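Local coordinates for transcriptional regulator, putative (Pseudomonas syringae pv. tomato, PDB 2R5F), which probably regulates transcription as a DNA-binding factor of the SorC family, the domain here being its putative sugar-binding part, at residues L221-G233 and G246-T258. Sequence-based numbering, arbitrary orientation.
Sequences LRSINRVLGLAGG and GGYLDVLITDVGT
V227 and D250 grip each other where two parallel strands, 226-230 and 251-255, come together. The carboxylate of D250 reaches across so that OD2, through its anti lone pair, accepts from V227 N at 2.8 Å, while V227 O receives both D250 N and V251 N. G229 N then gives to V251 O, and I253 N meets G229 O almost straight on (C=O...N 174°). On one face L228 CD1 lies against V251 CG1 (3.6 Å), and L230 runs alongside I253, CD2 to CD1 at 3.6 Å; helix 36-54 packs here. On the other face L249 CD2 rests on the bare CA of G229. Before the strands, L221 CD2 meets Y248 CB at 3.8 Å, and a water bridges R222 O and Y248 O. Past the weak A231 N to I253 O bond, T254 donates from OG1 to A231 O at 2.6 Å, chi1 of -166° turning the hydroxyl beside its own carbonyl carbon. T258 OG1 accepts from G233 N and donates to OD1 of D255, the N-cap residue whose OD2 receives T258 N. The beta-alpha-beta crossover runs through helix 237-245, consistent with a Rossmann-like fold. D250 thus reinforces the start of the pairing, T254 prolongs it, and T258 ties the following loop to helix 256-262.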
loop_
_atom_site.group_PDB
_atom_site.type_symbol
_atom_site.label_atom_id
_atom_site.label_comp_id
_atom_site.label_asym_id
_atom_site.label_seq_id
_atom_site.Cartn_x
_atom_site.Cartn_y
_atom_site.Cartn_z
ATOM N N LEU A 221 4.343 5.681 -9.566
ATOM C CA LEU A 221 3.630 5.751 -8.294
ATOM C C LEU A 221 3.401 7.193 -7.879
ATOM O O LEU A 221 2.302 7.567 -7.489
ATOM C CB LEU A 221 4.405 5.006 -7.209
ATOM C CG LEU A 221 3.786 4.837 -5.821
ATOM C CD1 LEU A 221 2.601 3.868 -5.857
ATOM C CD2 LEU A 221 4.854 4.400 -4.830
ATOM N N ARG A 222 4.438 8.009 -8.002
ATOM C CA ARG A 222 4.388 9.392 -7.542
ATOM C C ARG A 222 3.255 10.205 -8.206
ATOM O O ARG A 222 2.620 11.023 -7.544
ATOM C CB ARG A 222 5.758 10.056 -7.733
ATOM C CG ARG A 222 6.110 11.066 -6.660
ATOM C CD ARG A 222 5.710 12.475 -7.075
ATOM N NE ARG A 222 6.471 13.504 -6.365
ATOM C CZ ARG A 222 6.107 14.014 -5.192
ATOM N NH1 ARG A 222 4.995 13.572 -4.603
ATOM N NH2 ARG A 222 6.848 14.956 -4.607
ATOM N N SER A 223 2.992 9.959 -9.489
ATOM C CA SER A 223 1.934 10.658 -10.229
ATOM C C SER A 223 0.491 10.143 -10.039
ATOM O O SER A 223 -0.438 10.707 -10.617
ATOM C CB SER A 223 2.263 10.634 -11.725
ATOM O OG SER A 223 2.227 9.302 -12.206
ATOM N N ILE A 224 0.282 9.074 -9.272
ATOM C CA ILE A 224 -1.081 8.553 -9.069
ATOM C C ILE A 224 -1.929 9.537 -8.244
ATOM O O ILE A 224 -1.452 10.081 -7.238
ATOM C CB ILE A 224 -1.078 7.102 -8.489
ATOM C CG1 ILE A 224 -0.637 6.130 -9.580
ATOM C CG2 ILE A 224 -2.454 6.696 -7.974
ATOM C CD1 ILE A 224 -0.393 4.735 -9.121
ATOM N N ASN A 225 -3.171 9.773 -8.696
ATOM C CA ASN A 225 -4.143 10.642 -8.007
ATOM C C ASN A 225 -4.043 10.583 -6.463
ATOM O O ASN A 225 -4.080 11.613 -5.787
ATOM C CB ASN A 225 -5.590 10.321 -8.458
ATOM C CG ASN A 225 -5.979 10.991 -9.789
ATOM O OD1 ASN A 225 -6.921 10.553 -10.477
ATOM N ND2 ASN A 225 -5.264 12.057 -10.154
ATOM N N ARG A 226 -3.908 9.375 -5.921
ATOM C CA ARG A 226 -3.991 9.136 -4.478
ATOM C C ARG A 226 -3.287 7.829 -4.117
ATOM O O ARG A 226 -3.677 6.751 -4.564
ATOM C CB ARG A 226 -5.467 9.096 -4.085
ATOM C CG ARG A 226 -5.839 8.789 -2.670
ATOM C CD ARG A 226 -7.169 9.485 -2.451
ATOM N NE ARG A 226 -8.126 8.726 -1.650
ATOM C CZ ARG A 226 -9.185 8.076 -2.132
ATOM N NH1 ARG A 226 -9.987 7.418 -1.303
ATOM N NH2 ARG A 226 -9.451 8.077 -3.432
ATOM N N VAL A 227 -2.209 7.925 -3.349
ATOM C CA VAL A 227 -1.483 6.729 -2.912
ATOM C C VAL A 227 -1.657 6.583 -1.403
ATOM O O VAL A 227 -1.307 7.490 -0.624
ATOM C CB VAL A 227 0.010 6.768 -3.312
ATOM C CG1 VAL A 227 0.762 5.536 -2.806
ATOM C CG2 VAL A 227 0.135 6.880 -4.828
ATOM N N LEU A 228 -2.245 5.456 -1.021
ATOM C CA LEU A 228 -2.475 5.111 0.377
ATOM C C LEU A 228 -1.328 4.228 0.821
ATOM O O LEU A 228 -1.170 3.128 0.284
ATOM C CB LEU A 228 -3.820 4.361 0.512
ATOM C CG LEU A 228 -4.395 3.838 1.844
ATOM C CD1 LEU A 228 -4.419 4.900 2.909
ATOM C CD2 LEU A 228 -5.813 3.311 1.662
ATOM N N GLY A 229 -0.523 4.701 1.771
ATOM C CA GLY A 229 0.442 3.855 2.480
ATOM C C GLY A 229 -0.059 3.247 3.780
ATOM O O GLY A 229 -0.592 3.960 4.634
ATOM N N LEU A 230 0.143 1.927 3.954
ATOM C CA LEU A 230 -0.268 1.236 5.151
ATOM C C LEU A 230 0.951 0.568 5.815
ATOM O O LEU A 230 1.383 -0.463 5.352
ATOM C CB LEU A 230 -1.350 0.158 4.861
ATOM C CG LEU A 230 -2.652 0.474 4.100
ATOM C CD1 LEU A 230 -3.458 -0.786 3.923
ATOM C CD2 LEU A 230 -3.509 1.564 4.794
ATOM N N ALA A 231 1.462 1.144 6.906
ATOM C CA ALA A 231 2.716 0.677 7.506
ATOM C C ALA A 231 2.912 1.198 8.929
ATOM O O ALA A 231 2.669 2.353 9.203
ATOM C CB ALA A 231 3.895 1.147 6.639
ATOM N N GLY A 232 3.391 0.342 9.808
ATOM C CA GLY A 232 3.799 0.722 11.152
ATOM C C GLY A 232 4.748 -0.300 11.731
ATOM O O GLY A 232 4.870 -1.390 11.205
ATOM N N GLY A 233 5.400 0.034 12.834
ATOM C CA GLY A 233 6.409 -0.834 13.432
ATOM C C GLY A 233 7.698 -0.048 13.627
ATOM O O GLY A 233 8.104 0.718 12.752
ATOM N N GLY A 246 10.231 11.022 -0.333
ATOM C CA GLY A 246 10.194 10.852 -1.803
ATOM C C GLY A 246 8.889 11.304 -2.429
ATOM O O GLY A 246 8.736 11.315 -3.659
ATOM N N GLY A 247 7.937 11.659 -1.577
ATOM C CA GLY A 247 6.618 12.109 -1.993
ATOM C C GLY A 247 5.702 11.037 -2.547
ATOM O O GLY A 247 4.809 11.347 -3.328
ATOM N N TYR A 248 5.900 9.781 -2.146
ATOM C CA TYR A 248 5.153 8.683 -2.752
ATOM C C TYR A 248 3.746 8.559 -2.195
ATOM O O TYR A 248 2.853 8.114 -2.887
ATOM C CB TYR A 248 5.917 7.344 -2.687
ATOM C CG TYR A 248 7.276 7.415 -3.353
ATOM C CD1 TYR A 248 7.405 7.612 -4.734
ATOM C CD2 TYR A 248 8.438 7.334 -2.592
ATOM C CE1 TYR A 248 8.659 7.689 -5.335
ATOM C CE2 TYR A 248 9.686 7.415 -3.175
ATOM C CZ TYR A 248 9.794 7.590 -4.536
ATOM O OH TYR A 248 11.050 7.670 -5.070
ATOM N N LEU A 249 3.543 9.006 -0.966
ATOM C CA LEU A 249 2.281 8.827 -0.280
ATOM C C LEU A 249 1.448 10.093 -0.221
ATOM O O LEU A 249 1.973 11.200 -0.062
ATOM C CB LEU A 249 2.552 8.335 1.153
ATOM C CG LEU A 249 3.437 7.101 1.282
ATOM C CD1 LEU A 249 3.631 6.771 2.747
ATOM C CD2 LEU A 249 2.810 5.899 0.468
ATOM N N ASP A 250 0.139 9.912 -0.345
ATOM C CA ASP A 250 -0.846 10.955 -0.137
ATOM C C ASP A 250 -1.631 10.758 1.171
ATOM O O ASP A 250 -2.084 11.718 1.779
ATOM C CB ASP A 250 -1.784 10.983 -1.339
ATOM C CG ASP A 250 -1.043 11.316 -2.626
ATOM O OD1 ASP A 250 -0.628 12.494 -2.754
ATOM O OD2 ASP A 250 -0.843 10.404 -3.477
ATOM N N VAL A 251 -1.796 9.504 1.579
ATOM C CA VAL A 251 -2.407 9.128 2.841
ATOM C C VAL A 251 -1.511 8.082 3.482
ATOM O O VAL A 251 -1.054 7.133 2.831
ATOM C CB VAL A 251 -3.853 8.555 2.643
ATOM C CG1 VAL A 251 -4.559 8.273 4.015
ATOM C CG2 VAL A 251 -4.707 9.492 1.748
ATOM N N LEU A 252 -1.224 8.268 4.766
ATOM C CA LEU A 252 -0.522 7.242 5.523
ATOM C C LEU A 252 -1.379 6.875 6.685
ATOM O O LEU A 252 -1.833 7.756 7.399
ATOM C CB LEU A 252 0.838 7.767 6.021
ATOM C CG LEU A 252 1.557 6.930 7.065
ATOM C CD1 LEU A 252 2.128 5.607 6.502
ATOM C CD2 LEU A 252 2.635 7.829 7.724
ATOM N N ILE A 253 -1.625 5.579 6.852
ATOM C CA ILE A 253 -2.245 5.050 8.056
ATOM C C ILE A 253 -1.194 4.258 8.839
ATOM O O ILE A 253 -0.557 3.362 8.294
ATOM C CB ILE A 253 -3.445 4.144 7.747
ATOM C CG1 ILE A 253 -4.473 4.924 6.877
ATOM C CG2 ILE A 253 -4.038 3.637 9.064
ATOM C CD1 ILE A 253 -5.646 4.038 6.342
ATOM N N THR A 254 -0.990 4.639 10.106
ATOM C CA THR A 254 0.089 4.098 10.895
ATOM C C THR A 254 -0.274 4.136 12.366
ATOM O O THR A 254 -1.249 4.767 12.764
ATOM C CB THR A 254 1.442 4.870 10.629
ATOM O OG1 THR A 254 2.515 4.106 11.176
ATOM C CG2 THR A 254 1.462 6.277 11.222
ATOM N N ASP A 255 0.509 3.476 13.194
ATOM C CA ASP A 255 0.223 3.446 14.645
ATOM C C ASP A 255 0.855 4.631 15.386
ATOM O O ASP A 255 1.675 5.359 14.812
ATOM C CB ASP A 255 0.731 2.119 15.234
ATOM C CG ASP A 255 2.219 1.930 15.005
ATOM O OD1 ASP A 255 2.610 1.707 13.850
ATOM O OD2 ASP A 255 2.993 2.047 15.976
ATOM N N VAL A 256 0.490 4.808 16.663
ATOM C CA VAL A 256 1.014 5.894 17.503
ATOM C C VAL A 256 2.541 5.865 17.662
ATOM O O VAL A 256 3.190 6.882 17.571
ATOM C CB VAL A 256 0.421 5.890 18.984
ATOM C CG1 VAL A 256 0.895 7.120 19.748
ATOM C CG2 VAL A 256 -1.045 5.854 19.005
ATOM N N GLY A 257 3.107 4.707 17.953
ATOM C CA GLY A 257 4.551 4.631 18.233
ATOM C C GLY A 257 5.309 5.056 16.998
ATOM O O GLY A 257 6.228 5.879 17.085
ATOM N N THR A 258 4.904 4.521 15.848
ATOM C CA THR A 258 5.505 4.863 14.571
ATOM C C THR A 258 5.368 6.350 14.286
ATOM O O THR A 258 6.321 6.979 13.875
ATOM C CB THR A 258 4.897 4.053 13.390
ATOM O OG1 THR A 258 5.065 2.649 13.652
ATOM C CG2 THR A 258 5.610 4.398 12.065
HETATM O O HOH W 1 1.943 10.062 -5.108
#